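Local coordinates for carboxylesterase (PDB 5GMX), which hydrolyses carboxylic ester bonds as a family VIII carboxylesterase of the beta-lactamase clan and also acts on oxyimino cephalosporins, at residues Gly50-Ala53 with Arg59-Arg62; Ser208-Val213 with Asn254-Arg259; Glu306-Asp311 with Gly315-Trp320; Ile325-Glu330 with Pro336-His341. All blocks are in the same frame, centred on the assembly; numbering follows the deposited sequence.

Interaction 1 (Gly50-Ala53 with Arg59-Arg62); sequences GGFA and RPWR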
# COMPACT_ATOMS: atom_id res chain seq x y z
N GLY A 50 -3.62 9.40 -18.49
CA GLY A 50 -4.61 10.12 -19.27
C GLY A 50 -5.61 10.88 -18.42
O GLY A 50 -5.65 10.71 -17.19
N GLY A 51 -6.41 11.71 -19.07
CA GLY A 51 -7.46 12.45 -18.41
C GLY A 51 -6.95 13.67 -17.68
O GLY A 51 -5.94 14.26 -18.05
N PHE A 52 -7.65 14.05 -16.61
CA PHE A 52 -7.39 15.32 -15.95
C PHE A 52 -7.08 15.18 -14.47
O PHE A 52 -7.47 14.21 -13.84
CB PHE A 52 -8.58 16.26 -16.16
CG PHE A 52 -8.92 16.48 -17.61
CD1 PHE A 52 -9.83 15.67 -18.25
CD2 PHE A 52 -8.30 17.49 -18.33
CE1 PHE A 52 -10.13 15.86 -19.59
CE2 PHE A 52 -8.60 17.70 -19.66
CZ PHE A 52 -9.52 16.88 -20.29
N ALA A 53 -6.34 16.14 -13.95
CA ALA A 53 -5.98 16.17 -12.55
C ALA A 53 -7.06 16.84 -11.69
O ALA A 53 -7.04 16.72 -10.46
CB ALA A 53 -4.65 16.90 -12.36
N ARG A 59 -7.05 20.85 -16.26
CA ARG A 59 -5.62 20.58 -16.14
C ARG A 59 -5.36 19.12 -16.43
O ARG A 59 -5.70 18.26 -15.62
CB ARG A 59 -5.09 20.93 -14.75
CG ARG A 59 -5.18 22.40 -14.37
CD ARG A 59 -4.43 22.69 -13.07
NE ARG A 59 -4.93 21.92 -11.92
CZ ARG A 59 -5.99 22.24 -11.19
NH1 ARG A 59 -6.71 23.33 -11.48
NH2 ARG A 59 -6.34 21.48 -10.16
N PRO A 60 -4.73 18.83 -17.57
CA PRO A 60 -4.50 17.43 -17.94
C PRO A 60 -3.55 16.71 -16.98
O PRO A 60 -2.62 17.32 -16.45
CB PRO A 60 -3.90 17.52 -19.35
CG PRO A 60 -4.33 18.88 -19.87
CD PRO A 60 -4.36 19.76 -18.65
N TRP A 61 -3.81 15.43 -16.77
CA TRP A 61 -2.91 14.55 -16.02
C TRP A 61 -1.57 14.47 -16.74
O TRP A 61 -1.53 14.28 -17.96
CB TRP A 61 -3.55 13.16 -15.88
CG TRP A 61 -2.89 12.21 -14.91
CD1 TRP A 61 -1.70 11.55 -15.07
CD2 TRP A 61 -3.41 11.79 -13.64
NE1 TRP A 61 -1.44 10.75 -13.96
CE2 TRP A 61 -2.48 10.89 -13.08
CE3 TRP A 61 -4.57 12.09 -12.92
CZ2 TRP A 61 -2.68 10.29 -11.83
CZ3 TRP A 61 -4.77 11.49 -11.68
CH2 TRP A 61 -3.82 10.60 -11.15
N ARG A 62 -0.48 14.63 -16.01
CA ARG A 62 0.83 14.60 -16.65
C ARG A 62 1.62 13.37 -16.22
O ARG A 62 1.16 12.61 -15.37
CB ARG A 62 1.60 15.88 -16.37
CG ARG A 62 0.78 17.09 -16.84
CD ARG A 62 1.50 18.39 -16.64
NE ARG A 62 2.77 18.37 -17.35
CZ ARG A 62 3.44 19.45 -17.73
NH1 ARG A 62 2.94 20.66 -17.49
NH2 ARG A 62 4.60 19.32 -18.36
O HOH W 1 -3.46 13.50 -19.87
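Two backbone hydrogen bonds join Gly51-Ala53 to Arg59-Trp61 and form the framework of this contact. Trp61 N donates to Gly51 O at 2.7 Å, nearly straight at hydrogen (168°) but arriving tilted from the carbonyl plane. In the other direction, Ala53 N donates to Arg59 O at 2.8 Å, with the donor almost on the line of the C=O bond. The bonds flank a single bridge between Phe52 and Pro60, whose CA atoms are 4.1 Å apart. A water adds a further link, donating to Gly51 O and, at 2.8 Å, to Trp61 O, which gives Gly51 O two donors.

The van der Waals contacts are modest, several of them with carbonyl oxygens. The CB of Phe52 lies 3.5 Å from Arg59 O, although the Phe52 side chain sets off away from 59-62. With CG anti to the carbonyl carbon (chi1 -57°), the ring edge runs past the same carbonyl, and Phe52 CD2 comes to 3.8 Å from Pro60 CA. Trp61 brings CB to 3.4 Å from Gly51 O, and its indole edge meets Phe52 O close to the ring plane.

Here the chain folds back just beyond the end of strand 43-51, a strand of the large antiparallel sheet of the beta-lactamase fold. Gly50 and Phe52 bond through their backbones to Ala34 and Val32, at and just before the start of strand 33-40, while Ala53 and Trp61 pack against Ala214 in the loop before helix 237-244.

Interaction 2 (Ser208-Val213 with Asn254-Arg259); sequences SEDHRV and NDRAWR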
# COMPACT_ATOMS: atom_id res chain seq x y z
N SER A 208 8.41 20.73 -2.26
CA SER A 208 8.86 20.93 -3.64
C SER A 208 8.13 20.06 -4.67
O SER A 208 8.13 20.38 -5.86
CB SER A 208 10.37 20.68 -3.74
OG SER A 208 10.72 19.37 -3.32
N GLU A 209 7.50 18.98 -4.22
CA GLU A 209 6.81 18.07 -5.12
C GLU A 209 5.29 18.26 -5.08
O GLU A 209 4.55 17.68 -5.88
CB GLU A 209 7.15 16.61 -4.77
CG GLU A 209 8.65 16.30 -4.77
CD GLU A 209 9.34 16.70 -6.07
OE1 GLU A 209 8.74 16.49 -7.15
OE2 GLU A 209 10.47 17.23 -6.02
N ASP A 210 4.81 19.11 -4.17
CA ASP A 210 3.38 19.18 -3.91
C ASP A 210 2.57 19.70 -5.10
O ASP A 210 1.39 19.39 -5.22
CB ASP A 210 3.08 20.05 -2.69
CG ASP A 210 1.73 19.73 -2.08
OD1 ASP A 210 1.63 18.71 -1.37
OD2 ASP A 210 0.75 20.47 -2.33
N HIS A 211 3.20 20.46 -5.99
CA HIS A 211 2.52 20.97 -7.17
C HIS A 211 2.09 19.85 -8.11
O HIS A 211 1.28 20.07 -9.02
CB HIS A 211 3.43 21.97 -7.92
CG HIS A 211 4.60 21.33 -8.60
ND1 HIS A 211 5.79 21.07 -7.95
CD2 HIS A 211 4.77 20.91 -9.88
CE1 HIS A 211 6.63 20.50 -8.80
NE2 HIS A 211 6.04 20.39 -9.97
N ARG A 212 2.63 18.65 -7.91
CA ARG A 212 2.33 17.53 -8.80
C ARG A 212 1.05 16.79 -8.43
O ARG A 212 0.57 15.95 -9.20
CB ARG A 212 3.50 16.54 -8.81
CG ARG A 212 4.80 17.13 -9.32
CD ARG A 212 5.99 16.26 -8.93
NE ARG A 212 5.77 14.88 -9.36
CZ ARG A 212 6.54 13.85 -9.01
NH1 ARG A 212 7.57 14.04 -8.21
NH2 ARG A 212 6.26 12.64 -9.46
N VAL A 213 0.48 17.09 -7.26
CA VAL A 213 -0.66 16.32 -6.78
C VAL A 213 -1.95 16.65 -7.53
O VAL A 213 -2.33 17.81 -7.67
CB VAL A 213 -0.89 16.52 -5.26
CG1 VAL A 213 -2.06 15.69 -4.78
CG2 VAL A 213 0.36 16.13 -4.50
N ASN A 254 -6.86 16.02 -0.08
CA ASN A 254 -6.65 17.32 -0.71
C ASN A 254 -6.09 18.36 0.26
O ASN A 254 -5.97 19.54 -0.07
CB ASN A 254 -7.96 17.82 -1.32
CG ASN A 254 -8.51 16.88 -2.39
OD1 ASN A 254 -7.76 16.27 -3.15
ND2 ASN A 254 -9.83 16.75 -2.43
N ASP A 255 -5.75 17.91 1.46
CA ASP A 255 -5.18 18.78 2.48
C ASP A 255 -3.67 18.59 2.54
O ASP A 255 -3.19 17.46 2.60
CB ASP A 255 -5.84 18.50 3.84
CG ASP A 255 -5.24 19.30 4.98
OD1 ASP A 255 -5.74 20.41 5.26
OD2 ASP A 255 -4.27 18.82 5.59
N ARG A 256 -2.94 19.70 2.47
CA ARG A 256 -1.48 19.66 2.41
C ARG A 256 -0.86 19.03 3.65
O ARG A 256 0.12 18.31 3.55
CB ARG A 256 -0.91 21.07 2.18
CG ARG A 256 0.60 21.20 2.41
CD ARG A 256 1.46 20.36 1.45
NE ARG A 256 2.84 20.27 1.91
CZ ARG A 256 3.71 19.33 1.52
NH1 ARG A 256 3.35 18.39 0.65
NH2 ARG A 256 4.94 19.33 2.02
N ALA A 257 -1.44 19.30 4.82
CA ALA A 257 -0.89 18.76 6.07
C ALA A 257 -0.93 17.24 6.06
O ALA A 257 -0.01 16.58 6.55
CB ALA A 257 -1.64 19.32 7.28
N TRP A 258 -1.98 16.69 5.48
CA TRP A 258 -2.11 15.24 5.34
C TRP A 258 -0.98 14.70 4.45
O TRP A 258 -0.24 13.79 4.85
CB TRP A 258 -3.49 14.89 4.77
CG TRP A 258 -3.67 13.47 4.29
CD1 TRP A 258 -3.51 13.02 3.01
CD2 TRP A 258 -4.10 12.34 5.07
NE1 TRP A 258 -3.79 11.67 2.95
CE2 TRP A 258 -4.16 11.23 4.20
CE3 TRP A 258 -4.42 12.16 6.42
CZ2 TRP A 258 -4.52 9.96 4.63
CZ3 TRP A 258 -4.79 10.89 6.85
CH2 TRP A 258 -4.84 9.81 5.96
N ARG A 259 -0.82 15.28 3.27
CA ARG A 259 0.22 14.84 2.35
C ARG A 259 1.64 15.01 2.92
O ARG A 259 2.53 14.22 2.62
CB ARG A 259 0.10 15.61 1.03
CG ARG A 259 -1.24 15.40 0.35
CD ARG A 259 -1.26 15.94 -1.06
NE ARG A 259 -1.03 17.38 -1.11
CZ ARG A 259 -2.00 18.28 -1.06
NH1 ARG A 259 -3.26 17.88 -0.96
NH2 ARG A 259 -1.71 19.57 -1.11
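Asp210 meets two arginines, Arg256 and Arg259, in a salt-bridge network. Arg259 grips the carboxylate side-on: NE donates to Asp210 OD1 at 3.0 Å, nearly straight (169°), and NH2 donates to Asp210 OD2 at 2.9 Å on that oxygen's syn lone pair. The two planes are 34° apart, so this fork is twisted rather than flat. Arg256 NH1 comes to the opposite face of the carboxylate and reaches OD1 of Asp210 at 2.7 Å, through a more bent bond well out of the carboxylate plane. OD1 therefore accepts two donors, one from each face.

Beside the polar group, both methyls of Val213 rest on Arg259, with CG1 and CG2 each 3.8 Å from its CD. A bend at chi3 (-62°) turns the NE and NH2 edge of the Arg259 guanidinium to the carboxylate.

Farther out, Arg259 NH1 bonds to Ala253 O and Arg256 NH2 to Leu205 O, fixing how each guanidinium is turned. Asp255 N-caps helix 256-260: its OD2 accepts from Trp258 N at 3.1 Å.

With two guanidinium groups on one carboxylate, Asp210 is probably ionised, and its charge would partly offset theirs where the 208-213 loop meets the helix start.

Interaction 3 (Glu306-Asp311 with Gly315-Trp320); sequences ECFRKD and GVRMRW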
# COMPACT_ATOMS: atom_id res chain seq x y z
N GLU A 306 -0.17 -15.97 6.87
CA GLU A 306 -0.22 -15.95 8.32
C GLU A 306 -1.60 -16.37 8.80
O GLU A 306 -1.72 -17.08 9.79
CB GLU A 306 0.14 -14.57 8.86
CG GLU A 306 1.64 -14.31 8.90
CD GLU A 306 2.34 -15.20 9.93
OE1 GLU A 306 1.77 -15.37 11.03
OE2 GLU A 306 3.43 -15.72 9.63
N CYS A 307 -2.63 -15.93 8.09
CA CYS A 307 -3.97 -16.38 8.45
C CYS A 307 -4.94 -16.23 7.30
O CYS A 307 -4.67 -15.52 6.34
CB CYS A 307 -4.48 -15.64 9.71
SG CYS A 307 -4.43 -13.80 9.70
N PHE A 308 -6.07 -16.94 7.38
CA PHE A 308 -7.10 -16.86 6.35
C PHE A 308 -8.46 -16.98 7.04
O PHE A 308 -8.99 -18.07 7.18
CB PHE A 308 -6.90 -17.94 5.29
CG PHE A 308 -7.70 -17.72 4.03
CD1 PHE A 308 -8.54 -16.62 3.89
CD2 PHE A 308 -7.60 -18.61 2.97
CE1 PHE A 308 -9.27 -16.42 2.72
CE2 PHE A 308 -8.32 -18.42 1.80
CZ PHE A 308 -9.16 -17.32 1.68
N ARG A 309 -9.01 -15.84 7.45
CA ARG A 309 -10.20 -15.83 8.32
C ARG A 309 -11.10 -14.66 8.01
O ARG A 309 -10.66 -13.67 7.45
CB ARG A 309 -9.81 -15.74 9.81
CG ARG A 309 -9.23 -16.98 10.44
CD ARG A 309 -9.20 -16.83 11.96
NE ARG A 309 -8.20 -15.88 12.40
CZ ARG A 309 -7.04 -16.21 12.97
NH1 ARG A 309 -6.75 -17.48 13.19
NH2 ARG A 309 -6.17 -15.26 13.31
N LYS A 310 -12.36 -14.75 8.42
CA LYS A 310 -13.26 -13.61 8.33
C LYS A 310 -12.69 -12.48 9.17
O LYS A 310 -12.37 -12.66 10.35
CB LYS A 310 -14.68 -13.97 8.80
CG LYS A 310 -15.67 -12.81 8.66
CD LYS A 310 -17.11 -13.27 8.56
CE LYS A 310 -17.62 -13.78 9.90
NZ LYS A 310 -17.50 -12.74 10.96
N ASP A 311 -12.52 -11.32 8.55
CA ASP A 311 -11.84 -10.22 9.20
C ASP A 311 -12.79 -9.42 10.09
O ASP A 311 -13.86 -9.01 9.64
CB ASP A 311 -11.19 -9.31 8.16
CG ASP A 311 -10.21 -8.33 8.77
OD1 ASP A 311 -10.65 -7.24 9.19
OD2 ASP A 311 -9.01 -8.67 8.84
N GLY A 315 -14.88 -7.61 7.31
CA GLY A 315 -16.13 -8.35 7.28
C GLY A 315 -16.17 -9.51 6.31
O GLY A 315 -17.19 -10.18 6.18
N VAL A 316 -15.06 -9.75 5.61
CA VAL A 316 -14.97 -10.93 4.76
C VAL A 316 -13.73 -11.73 5.09
O VAL A 316 -12.88 -11.29 5.86
CB VAL A 316 -14.95 -10.56 3.26
CG1 VAL A 316 -16.26 -9.86 2.87
CG2 VAL A 316 -13.74 -9.69 2.92
N ARG A 317 -13.61 -12.92 4.51
CA ARG A 317 -12.43 -13.73 4.74
C ARG A 317 -11.22 -13.09 4.05
O ARG A 317 -11.19 -12.95 2.83
CB ARG A 317 -12.62 -15.15 4.23
CG ARG A 317 -13.76 -15.90 4.86
CD ARG A 317 -13.72 -17.35 4.42
NE ARG A 317 -12.56 -18.05 4.96
CZ ARG A 317 -11.80 -18.88 4.25
NH1 ARG A 317 -12.06 -19.11 2.97
NH2 ARG A 317 -10.76 -19.48 4.83
N MSE A 318 -10.23 -12.67 4.84
CA MSE A 318 -9.01 -12.12 4.30
C MSE A 318 -7.91 -13.15 4.46
O MSE A 318 -7.83 -13.85 5.49
CB MSE A 318 -8.63 -10.82 4.99
CG MSE A 318 -9.66 -9.72 4.84
SE MSE A 318 -9.75 -9.15 2.95
CE MSE A 318 -7.98 -8.32 2.82
N ARG A 319 -7.08 -13.24 3.42
CA ARG A 319 -5.91 -14.09 3.42
C ARG A 319 -4.66 -13.23 3.59
O ARG A 319 -4.13 -12.68 2.62
CB ARG A 319 -5.85 -14.90 2.12
CG ARG A 319 -4.80 -15.97 2.12
CD ARG A 319 -4.81 -16.71 0.80
NE ARG A 319 -3.62 -17.54 0.66
CZ ARG A 319 -2.98 -17.74 -0.48
NH1 ARG A 319 -3.42 -17.18 -1.60
NH2 ARG A 319 -1.91 -18.52 -0.50
N TRP A 320 -4.21 -13.12 4.83
CA TRP A 320 -3.11 -12.22 5.20
C TRP A 320 -1.76 -12.92 5.26
O TRP A 320 -1.62 -14.01 5.87
CB TRP A 320 -3.38 -11.56 6.56
CG TRP A 320 -4.51 -10.59 6.61
CD1 TRP A 320 -5.68 -10.72 7.33
CD2 TRP A 320 -4.59 -9.31 5.97
NE1 TRP A 320 -6.47 -9.62 7.15
CE2 TRP A 320 -5.83 -8.74 6.32
CE3 TRP A 320 -3.73 -8.60 5.12
CZ2 TRP A 320 -6.24 -7.49 5.86
CZ3 TRP A 320 -4.14 -7.36 4.66
CH2 TRP A 320 -5.38 -6.81 5.03
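Strands 307-310 and 317-320 run antiparallel, their axes 4.2 Å apart at closest approach and their directions at 164°, with Cys307-Trp320 and Arg309-Met318 as hydrogen-bonded pairs. On the face bearing Phe308, Arg317 and Arg319, the phenyl ring is sandwiched. Arg317 lays its guanidinium flat on one side, planes 18° apart, with CZ 3.9 Å from the Phe308 ring centroid (cation-pi); its NH2 also donates to Phe308 O from above the carbonyl plane. Over the opposite side comes the CB of Arg319, 3.8 Å from the centroid of the Phe308 ring (CH-pi). The extended chain of Arg319 then carries its guanidinium on to Glu305 and to the carbonyls of Asn327 and Pro336.

Trp320 O accepts from both Glu306 N (2.6 Å) and Cys307 N (3.1 Å), a classic beta bulge at one end of this two-stranded hairpin.

On the other face, Cys307 SG sits at the edge of the Trp320 indole. Trp320 NE1 donates to Asp311 OD2 at 3.2 Å, the acceptor lying near the ring plane; Asn158 ND2 is a second donor to OD2. A chi1 of -167° swings the Asp311 carboxylate beside its own carbonyl carbon, and OD1 accepts from Val313 N, Ile314 N and Tyr160 N; Tyr160 lines the phenylmethanesulfonic acid pocket.

Interaction 4 (Ile325-Glu330 with Pro336-His341); sequences ILNKAE and PDAFGH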
# COMPACT_ATOMS: atom_id res chain seq x y z
N ILE A 325 -1.88 -8.49 1.17
CA ILE A 325 -3.04 -9.30 0.81
C ILE A 325 -2.61 -10.40 -0.15
O ILE A 325 -1.98 -10.13 -1.18
CB ILE A 325 -4.13 -8.45 0.13
CG1 ILE A 325 -4.65 -7.37 1.08
CG2 ILE A 325 -5.27 -9.34 -0.36
CD1 ILE A 325 -5.62 -6.40 0.41
N LEU A 326 -2.92 -11.64 0.18
CA LEU A 326 -2.67 -12.75 -0.72
C LEU A 326 -3.91 -12.98 -1.57
O LEU A 326 -5.03 -12.71 -1.14
CB LEU A 326 -2.28 -14.02 0.04
CG LEU A 326 -0.97 -13.96 0.84
CD1 LEU A 326 -0.66 -15.31 1.50
CD2 LEU A 326 0.18 -13.52 -0.04
N ASN A 327 -3.68 -13.45 -2.79
CA ASN A 327 -4.73 -13.57 -3.79
C ASN A 327 -5.87 -14.47 -3.34
O ASN A 327 -5.67 -15.49 -2.67
CB ASN A 327 -4.14 -14.07 -5.11
CG ASN A 327 -4.98 -13.70 -6.31
OD1 ASN A 327 -6.00 -13.02 -6.18
ND2 ASN A 327 -4.54 -14.10 -7.48
N LYS A 328 -7.08 -14.05 -3.70
CA LYS A 328 -8.30 -14.78 -3.43
C LYS A 328 -9.32 -14.42 -4.49
O LYS A 328 -9.50 -13.24 -4.80
CB LYS A 328 -8.85 -14.43 -2.05
CG LYS A 328 -10.18 -15.11 -1.74
CD LYS A 328 -10.80 -14.54 -0.48
CE LYS A 328 -12.32 -14.61 -0.54
NZ LYS A 328 -12.93 -13.65 0.43
N ALA A 329 -9.98 -15.43 -5.04
CA ALA A 329 -11.01 -15.22 -6.05
C ALA A 329 -10.50 -14.37 -7.21
O ALA A 329 -11.23 -13.53 -7.74
CB ALA A 329 -12.25 -14.59 -5.42
N GLU A 330 -9.23 -14.57 -7.56
CA GLU A 330 -8.58 -13.88 -8.68
C GLU A 330 -8.59 -12.35 -8.61
O GLU A 330 -8.53 -11.66 -9.63
CB GLU A 330 -9.21 -14.35 -10.00
CG GLU A 330 -9.04 -15.86 -10.21
CD GLU A 330 -8.98 -16.25 -11.67
OE1 GLU A 330 -9.59 -15.56 -12.51
OE2 GLU A 330 -8.30 -17.26 -11.99
N PRO A 336 -2.65 -18.01 -8.08
CA PRO A 336 -3.26 -18.08 -6.75
C PRO A 336 -2.36 -17.53 -5.63
O PRO A 336 -2.88 -17.19 -4.57
CB PRO A 336 -3.51 -19.58 -6.55
CG PRO A 336 -2.53 -20.25 -7.45
CD PRO A 336 -2.41 -19.34 -8.66
N ASP A 337 -1.06 -17.43 -5.88
CA ASP A 337 -0.12 -16.93 -4.87
C ASP A 337 0.38 -15.50 -5.15
O ASP A 337 1.39 -15.07 -4.59
CB ASP A 337 1.06 -17.89 -4.74
CG ASP A 337 0.65 -19.22 -4.13
OD1 ASP A 337 -0.37 -19.25 -3.40
OD2 ASP A 337 1.35 -20.23 -4.38
N ALA A 338 -0.34 -14.78 -6.00
CA ALA A 338 -0.07 -13.37 -6.22
C ALA A 338 -0.29 -12.58 -4.93
O ALA A 338 -1.11 -12.97 -4.08
CB ALA A 338 -0.96 -12.83 -7.33
N PHE A 339 0.47 -11.50 -4.74
CA PHE A 339 0.30 -10.73 -3.50
C PHE A 339 0.36 -9.24 -3.80
O PHE A 339 1.02 -8.81 -4.75
CB PHE A 339 1.37 -11.10 -2.47
CG PHE A 339 2.77 -10.79 -2.91
CD1 PHE A 339 3.49 -11.70 -3.68
CD2 PHE A 339 3.36 -9.57 -2.58
CE1 PHE A 339 4.78 -11.40 -4.10
CE2 PHE A 339 4.65 -9.28 -2.99
CZ PHE A 339 5.36 -10.19 -3.76
N GLY A 340 -0.31 -8.44 -2.99
CA GLY A 340 -0.26 -7.01 -3.18
C GLY A 340 -1.10 -6.29 -2.16
O GLY A 340 -1.31 -6.79 -1.06
N HIS A 341 -1.54 -5.09 -2.51
CA HIS A 341 -2.46 -4.35 -1.66
C HIS A 341 -3.25 -3.36 -2.49
O HIS A 341 -2.76 -2.80 -3.47
CB HIS A 341 -1.72 -3.62 -0.54
CG HIS A 341 -2.42 -3.71 0.78
ND1 HIS A 341 -3.59 -3.03 1.04
CD2 HIS A 341 -2.13 -4.41 1.90
CE1 HIS A 341 -3.99 -3.30 2.27
NE2 HIS A 341 -3.12 -4.13 2.82
O HOH W 2 -6.07 -17.57 -4.53
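Ile325 and Gly340 exchange both of their backbone hydrogen bonds as an antiparallel hydrogen-bonded pair. Ile325 N donates to Gly340 O at 2.9 Å, and Gly340 N returns a straighter bond (160° at hydrogen) to Ile325 O at 3.0 Å, in the carbonyl plane. Past the non-hydrogen-bonded pair Leu326-Phe339, Asn327 N donates to Ala338 O at 2.9 Å and carries the pairing beyond the end of strand 325-326. Outward-facing backbone groups find other partners: Leu326 bonds to Arg319, Phe339 to Ala351 and His341 to Gly349.

The amide of Asn327 is held by its own loop. ND2 donates to Asn335 O and Gly333 O, OD1 accepts from Tyr332 N, and its CB touches Pro336 O. With CG anti to the backbone N (chi1 -157°), the amide points into the 328-335 turn. A water donates to Pro336 O at 3.2 Å and weakly to Asn327 O; Arg319 NH1 bonds to both of these carbonyls.

Apolar contacts lie on the two faces of the sheet. Leu326 CD2 meets Phe339 CB at 3.6 Å on one. On the other, Ile325 CD1 stands over the centre of the His341 ring, 4.0 Å from its centroid and 9° off the normal, a CH-pi contact.

The His341 side chain is about 6 Å from the bound phenylmethanesulfonic acid; the methyl over its ring and the strand bonded on both sides probably help set the imidazole's position.

In the fold
Interactions 3 and 4 touch, their centres 12 Å apart: Arg319 O lies 2.9 Å from Leu326 N, a probable hydrogen bond, and Trp320 CZ3 packs 3.6 Å from Ile325 CG1. The hairpin of interaction 3 is thereby joined to the edge strand of the large sheet. Both lie near the pocket, with the side chains of Trp320 and His341 about 8 Å and 6 Å from bound phenylmethanesulfonic acid, which Ser71, Lys74 and Tyr160 help to line; Ser71 and Lys74 fit the SxxK pattern of the clan. Interactions 1 and 2 are separate, their nearest atoms about 5 Å apart. Interaction 1 reaches the same sheet as interaction 4, centres 30 Å apart.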